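Local coordinates for protein putative S-adenosyl-L-methionine-dependent Methyltransferase (PDB 3DLC) that binds S-adenosylmethionine and probably transfers its methyl group to an acceptor substrate, as a Rossmann-like methyltransferase of undetermined specificity, at residues I115-R118 / G119-F122. Numbering follows the deposited sequence. Where two conformers were deposited one is given.
Sequences IVSR and GSVF. With SAM (S-adenosylmethionine), chain C.
Ser117 and Ser120 meet where strand 112-118, the fourth in the 3-2-1-4-5-7-6 order of this methyltransferase fold, runs out into the loop before helix 127-137. OG of Ser117 lies 3.6 Å from CB of Ser120, a van der Waals contact in which the short side chains let the two residues lie close. The polar link between strand and loop is a water: it donates to Ser117 OG at 2.8 Å and accepts from the backbone N of Val121 at 2.9 Å. That hydroxyl also bonds to the carbonyl of Ile50, so it joins strand 46-50 and, through the water, the start of the loop. Gly119 makes the bend itself with a positive phi of 67°, a backbone shape that glycine adopts readily.

A second set of hydrogen bonds goes to S-adenosylmethionine. Arg118 O accepts from the amino N of the cofactor at 3.0 Å. The arginine chain, with CG anti to the backbone N (chi1 -178°) and extended as far as NE, runs past the cofactor's carboxylate, and NH1 donates to its atom O, 3.0 Å away and near the guanidinium plane, at a fairly straight 164°. NE bonds to the carbonyl of Gly149 and Phe150 adds a cation-pi contact, which also help to hold the guanidinium in place. Farther along the cofactor, Ser120 OG donates to the ribose ring oxygen O4' at 2.8 Å; the indole NE1 of Trp124 is hydrogen-bonded to the same hydroxyl and so positions it.

The strand end and the first residues of its loop thus contact the amino and carboxylate groups and the ribose: the carbonyl's partial negative charge suits the ammonium, the cationic guanidinium suits the carboxylate, and with the ribose bond they probably set the cofactor's pose.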
ATOM      1  N   ILE A 115      -4.519   6.538   5.124  1.00  5.65           N
ATOM      2  CA  ILE A 115      -3.359   5.658   5.001  1.00  5.52           C
ATOM      3  C   ILE A 115      -3.690   4.611   3.957  1.00  6.04           C
ATOM      4  O   ILE A 115      -4.693   3.890   4.087  1.00  7.49           O
ATOM      5  CB  ILE A 115      -2.980   4.982   6.334  1.00  6.16           C
ATOM      6  CG1 ILE A 115      -2.705   6.037   7.401  1.00  7.43           C
ATOM      7  CG2 ILE A 115      -1.833   4.028   6.148  1.00  7.77           C
ATOM      8  CD1 ILE A 115      -2.489   5.470   8.820  1.00  8.26           C
ATOM      9  N   VAL A 116      -2.857   4.520   2.925  1.00  5.68           N
ATOM     10  CA  VAL A 116      -3.025   3.546   1.870  1.00  6.11           C
ATOM     11  C   VAL A 116      -1.788   2.657   1.798  1.00  5.70           C
ATOM     12  O   VAL A 116      -0.718   3.039   2.220  1.00  6.47           O
ATOM     13  CB  VAL A 116      -3.276   4.238   0.492  1.00  7.08           C
ATOM     14  CG1 VAL A 116      -4.486   5.183   0.567  1.00  8.57           C
ATOM     15  CG2 VAL A 116      -2.033   4.990  -0.015  1.00  8.27           C
ATOM     16  N   SER A 117      -1.952   1.464   1.246  1.00  6.22           N
ATOM     17  CA  SER A 117      -0.821   0.563   1.037  1.00  6.34           C
ATOM     18  C   SER A 117      -1.235  -0.535   0.086  1.00  6.36           C
ATOM     19  O   SER A 117      -2.256  -1.199   0.309  1.00  6.83           O
ATOM     20  CB  SER A 117      -0.440  -0.083   2.338  1.00  7.27           C
ATOM     21  OG  SER A 117       0.641  -0.982   2.184  1.00  7.35           O
ATOM     22  N   ARG A 118      -0.440  -0.734  -0.971  1.00  5.94           N
ATOM     23  CA  ARG A 118      -0.681  -1.795  -1.936  1.00  6.28           C
ATOM     24  C   ARG A 118       0.482  -2.738  -1.979  1.00  6.61           C
ATOM     25  O   ARG A 118       1.627  -2.326  -2.163  1.00  8.17           O
ATOM     26  CB  ARG A 118      -0.918  -1.240  -3.344  1.00  6.35           C
ATOM     27  CG  ARG A 118      -1.215  -2.318  -4.347  1.00  7.49           C
ATOM     28  CD  ARG A 118      -1.241  -1.818  -5.817  1.00  7.54           C
ATOM     29  NE  ARG A 118      -1.459  -2.959  -6.675  1.00  8.26           N
ATOM     30  CZ  ARG A 118      -0.510  -3.857  -6.963  1.00  8.17           C
ATOM     31  NH1 ARG A 118       0.739  -3.617  -6.628  1.00  9.56           N
ATOM     32  NH2 ARG A 118      -0.823  -4.950  -7.619  1.00  9.70           N
ATOM     33  N   GLY A 119       0.204  -4.022  -1.892  0.50  6.73           N
ATOM     34  CA  GLY A 119       1.233  -5.016  -2.097  0.50  7.78           C
ATOM     35  C   GLY A 119       2.348  -5.117  -1.099  0.50  7.67           C
ATOM     36  O   GLY A 119       3.386  -5.676  -1.447  0.50  8.95           O
ATOM     37  N   SER A 120       2.210  -4.476   0.064  1.00  9.05           N
ATOM     38  CA  SER A 120       3.185  -4.525   1.137  1.00  7.91           C
ATOM     39  C   SER A 120       2.790  -5.391   2.335  1.00  8.02           C
ATOM     40  O   SER A 120       3.634  -6.106   2.878  1.00  8.54           O
ATOM     41  CB  SER A 120       3.459  -3.072   1.540  1.00  9.18           C
ATOM     42  OG  SER A 120       4.642  -2.934   2.302  1.00  8.94           O
ATOM     43  N   VAL A 121       1.515  -5.342   2.718  1.00  7.52           N
ATOM     44  CA  VAL A 121       1.059  -6.015   3.917  1.00  7.57           C
ATOM     45  C   VAL A 121       1.358  -7.501   3.925  1.00  8.43           C
ATOM     46  O   VAL A 121       1.555  -8.080   4.980  1.00  9.93           O
ATOM     47  CB  VAL A 121      -0.460  -5.740   4.164  1.00  7.75           C
ATOM     48  CG1 VAL A 121      -1.326  -6.358   3.074  1.00  8.23           C
ATOM     49  CG2 VAL A 121      -0.890  -6.216   5.548  1.00  9.64           C
ATOM     50  N   PHE A 122       1.385  -8.112   2.742  1.00  7.65           N
ATOM     51  CA  PHE A 122       1.590  -9.552   2.598  1.00  8.29           C
ATOM     52  C   PHE A 122       3.001  -9.974   2.963  1.00  9.16           C
ATOM     53  O   PHE A 122       3.255 -11.152   3.166  1.00 11.83           O
ATOM     54  CB  PHE A 122       1.237  -9.987   1.171  1.00  9.11           C
ATOM     55  CG  PHE A 122      -0.130  -9.551   0.749  1.00  8.92           C
ATOM     56  CD1 PHE A 122      -1.262  -9.981   1.390  1.00 10.11           C
ATOM     57  CD2 PHE A 122      -0.270  -8.637  -0.251  1.00 10.96           C
ATOM     58  CE1 PHE A 122      -2.502  -9.535   1.009  1.00 11.17           C
ATOM     59  CE2 PHE A 122      -1.519  -8.174  -0.633  1.00 12.91           C
ATOM     60  CZ  PHE A 122      -2.623  -8.629  -0.013  1.00 12.80           C
TER
HETATM   61  N   SAM C 220       3.153  -0.113  -3.386  1.00 11.17           N
HETATM   62  CA  SAM C 220       3.964  -0.350  -4.608  1.00 10.23           C
HETATM   63  C   SAM C 220       3.069  -0.743  -5.751  1.00 10.24           C
HETATM   64  O   SAM C 220       1.934  -1.156  -5.502  1.00 12.13           O
HETATM   65  OXT SAM C 220       3.521  -0.692  -6.889  1.00  9.97           O
HETATM   66  CB  SAM C 220       5.044  -1.380  -4.339  1.00 12.38           C
HETATM   67  CG  SAM C 220       4.567  -2.751  -3.982  1.00 14.87           C
HETATM   68  SD  SAM C 220       5.990  -3.822  -3.694  1.00 16.84           S
HETATM   69  CE  SAM C 220       5.179  -5.317  -4.188  1.00 15.58           C
HETATM   70  C5' SAM C 220       6.079  -3.961  -1.831  1.00 18.30           C
HETATM   71  C4' SAM C 220       6.849  -2.856  -1.047  1.00 13.14           C
HETATM   72  O4' SAM C 220       6.704  -2.831   0.410  1.00 10.62           O
HETATM   73  C3' SAM C 220       8.362  -2.787  -1.376  1.00 10.61           C
HETATM   74  O3' SAM C 220       8.635  -1.535  -1.926  1.00 12.49           O
HETATM   75  C2' SAM C 220       9.022  -2.986  -0.010  1.00  8.59           C
HETATM   76  O2' SAM C 220      10.301  -2.421   0.168  1.00  9.52           O
HETATM   77  C1' SAM C 220       7.957  -2.433   0.952  1.00  8.82           C
HETATM   78  N9  SAM C 220       8.034  -2.980   2.316  1.00  7.85           N
HETATM   79  C8  SAM C 220       8.024  -4.309   2.666  1.00  7.95           C
HETATM   80  N7  SAM C 220       8.023  -4.448   4.013  1.00  7.97           N
HETATM   81  C5  SAM C 220       8.057  -3.181   4.534  1.00  7.51           C
HETATM   82  C6  SAM C 220       8.109  -2.688   5.840  1.00  7.77           C
HETATM   83  N6  SAM C 220       8.202  -3.456   6.941  1.00  9.01           N
HETATM   84  N1  SAM C 220       8.074  -1.346   5.994  1.00  8.16           N
HETATM   85  C2  SAM C 220       8.040  -0.499   4.911  1.00  8.87           C
HETATM   86  N3  SAM C 220       8.054  -0.932   3.618  1.00  8.31           N
HETATM   87  C4  SAM C 220       8.041  -2.256   3.479  1.00  7.60           C
HETATM   88  O   HOH W   1      -0.324  -3.475   1.495  1.00  8.16           O